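Local coordinates for protein collagen alpha-1(XV) chain (Homo sapiens, PDB 3N3F) that brings three collagen XV chains together through a trimerization domain common to multiplexin collagens, probably promoting triple-helix folding, at residues 11-16 and 39-44. Numbering follows the deposited sequence.
Sequences DMLQKA and DGWKKL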
# COMPACT_ATOMS: atom_id res chain seq x y z
N ASP A 11 -3.58 13.08 14.91
CA ASP A 11 -3.31 12.03 15.88
C ASP A 11 -2.08 11.26 15.38
O ASP A 11 -1.19 10.91 16.15
CB ASP A 11 -4.52 11.10 16.00
CG ASP A 11 -4.43 10.16 17.18
OD1 ASP A 11 -4.15 10.64 18.30
OD2 ASP A 11 -4.65 8.94 17.00
N MET A 12 -2.02 11.03 14.07
CA MET A 12 -0.88 10.33 13.48
C MET A 12 0.41 11.13 13.66
O MET A 12 1.44 10.58 14.05
CB MET A 12 -1.14 10.10 11.98
CG MET A 12 0.06 9.54 11.22
SD MET A 12 -0.18 9.53 9.42
CE MET A 12 0.37 11.17 8.98
N LEU A 13 0.35 12.43 13.37
CA LEU A 13 1.50 13.32 13.49
C LEU A 13 2.13 13.38 14.88
O LEU A 13 3.34 13.58 15.01
CB LEU A 13 1.12 14.74 13.05
CG LEU A 13 0.76 14.99 11.58
CD1 LEU A 13 0.31 16.44 11.41
CD2 LEU A 13 1.96 14.70 10.69
N GLN A 14 1.33 13.20 15.92
CA GLN A 14 1.88 13.26 17.27
C GLN A 14 2.35 11.91 17.81
O GLN A 14 2.90 11.82 18.92
CB GLN A 14 0.86 13.89 18.23
CG GLN A 14 -0.45 13.14 18.34
CD GLN A 14 -1.47 13.89 19.18
OE1 GLN A 14 -2.55 13.37 19.49
NE2 GLN A 14 -1.15 15.12 19.55
N LYS A 15 2.15 10.86 17.03
CA LYS A 15 2.55 9.52 17.45
C LYS A 15 3.52 8.86 16.47
O LYS A 15 3.42 7.68 16.17
CB LYS A 15 1.30 8.65 17.62
CG LYS A 15 0.38 9.14 18.73
CD LYS A 15 -0.90 8.33 18.80
CE LYS A 15 -1.72 8.70 20.03
NZ LYS A 15 -2.04 10.15 20.08
N ALA A 16 4.48 9.65 16.00
CA ALA A 16 5.49 9.18 15.07
C ALA A 16 6.34 8.05 15.64
O ALA A 16 6.80 7.18 14.90
CB ALA A 16 6.39 10.35 14.65
N ASP A 39 12.27 9.57 8.90
CA ASP A 39 12.09 10.99 9.22
C ASP A 39 10.71 11.57 8.93
O ASP A 39 10.56 12.79 8.81
CB ASP A 39 13.16 11.83 8.53
CG ASP A 39 14.56 11.36 8.85
OD1 ASP A 39 14.87 11.15 10.04
OD2 ASP A 39 15.36 11.19 7.90
N GLY A 40 9.70 10.72 8.83
CA GLY A 40 8.37 11.24 8.59
C GLY A 40 7.38 10.25 8.00
O GLY A 40 7.41 9.07 8.31
N TRP A 41 6.50 10.77 7.15
CA TRP A 41 5.49 9.97 6.49
C TRP A 41 5.37 10.45 5.05
O TRP A 41 5.88 11.52 4.69
CB TRP A 41 4.12 10.17 7.15
CG TRP A 41 4.06 10.02 8.64
CD1 TRP A 41 3.61 8.94 9.34
CD2 TRP A 41 4.41 11.01 9.61
NE1 TRP A 41 3.65 9.19 10.69
CE2 TRP A 41 4.13 10.46 10.88
CE3 TRP A 41 4.92 12.32 9.54
CZ2 TRP A 41 4.35 11.17 12.07
CZ3 TRP A 41 5.14 13.02 10.72
CH2 TRP A 41 4.85 12.45 11.97
N LYS A 42 4.68 9.66 4.24
CA LYS A 42 4.42 9.99 2.85
C LYS A 42 2.99 9.53 2.59
O LYS A 42 2.61 8.43 2.98
CB LYS A 42 5.38 9.27 1.91
CG LYS A 42 6.77 9.90 1.84
CD LYS A 42 7.63 9.20 0.79
CE LYS A 42 8.94 9.92 0.58
NZ LYS A 42 9.78 9.25 -0.46
N LYS A 43 2.20 10.38 1.95
CA LYS A 43 0.81 10.05 1.66
C LYS A 43 0.68 9.14 0.45
O LYS A 43 1.30 9.38 -0.58
CB LYS A 43 0.01 11.34 1.43
CG LYS A 43 -1.48 11.11 1.28
CD LYS A 43 -2.26 12.41 1.26
CE LYS A 43 -3.75 12.15 1.35
NZ LYS A 43 -4.54 13.41 1.48
N LEU A 44 -0.12 8.10 0.59
CA LEU A 44 -0.35 7.17 -0.50
C LEU A 44 -1.44 7.77 -1.40
O LEU A 44 -2.45 8.26 -0.90
CB LEU A 44 -0.82 5.82 0.04
CG LEU A 44 -0.10 4.59 -0.52
CD1 LEU A 44 1.18 4.39 0.24
CD2 LEU A 44 -0.97 3.37 -0.36
O HOH W 1 2.61 8.15 13.19
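Trp41 makes every contact that 39-44 has with 11-16: its indole spans Met12, Leu13 and Ala16, and the two segments bury 223 Å². Gly40, just before it, comes nearest by backbone, its CA lying 7.4 Å from CA of Ala16. With CG anti to its own carbonyl carbon (chi1 -50°), Trp41 carries the indole from strand 40-43 to the end of helix 9-13. Met12 covers the five-membered ring: CE stands 3.9 Å from that ring's centroid, only 10° off the normal, a CH-pi contact, while SD, 4.2 Å from the same centroid, adds a Met-aromatic one. The bend at chi3 (87°) turns this methyl over the ring. Further along the same face, Leu13 CD2 lies 4.0 Å from the centroid of the six-membered ring. Ala16 CB approaches obliquely from the other side of the ring plane, 3.4 Å from Trp41 CZ2. In the collagen trimerization domain strand 40-43 is an edge of the chain's own four-stranded sheet, yet Trp41 pairs antiparallel with a strand of the second subunit, so the residue under the helix end also belongs to the trimer interface. At the ring's edge, in its plane, a water accepts from Trp41 NE1 (2.9 Å) and donates to Met12 O (2.8 Å), bridging indole and helix end. A leucine in place of Trp41 would probably leave that water without its indole donor and open a gap beneath Met12 and Leu13. Lys42 points its CB away from 11-16, its NZ hydrogen-bonded to Thr31 OG1 of the second subunit, and Lys43 forms a salt bridge with Glu32 on strand 32-37.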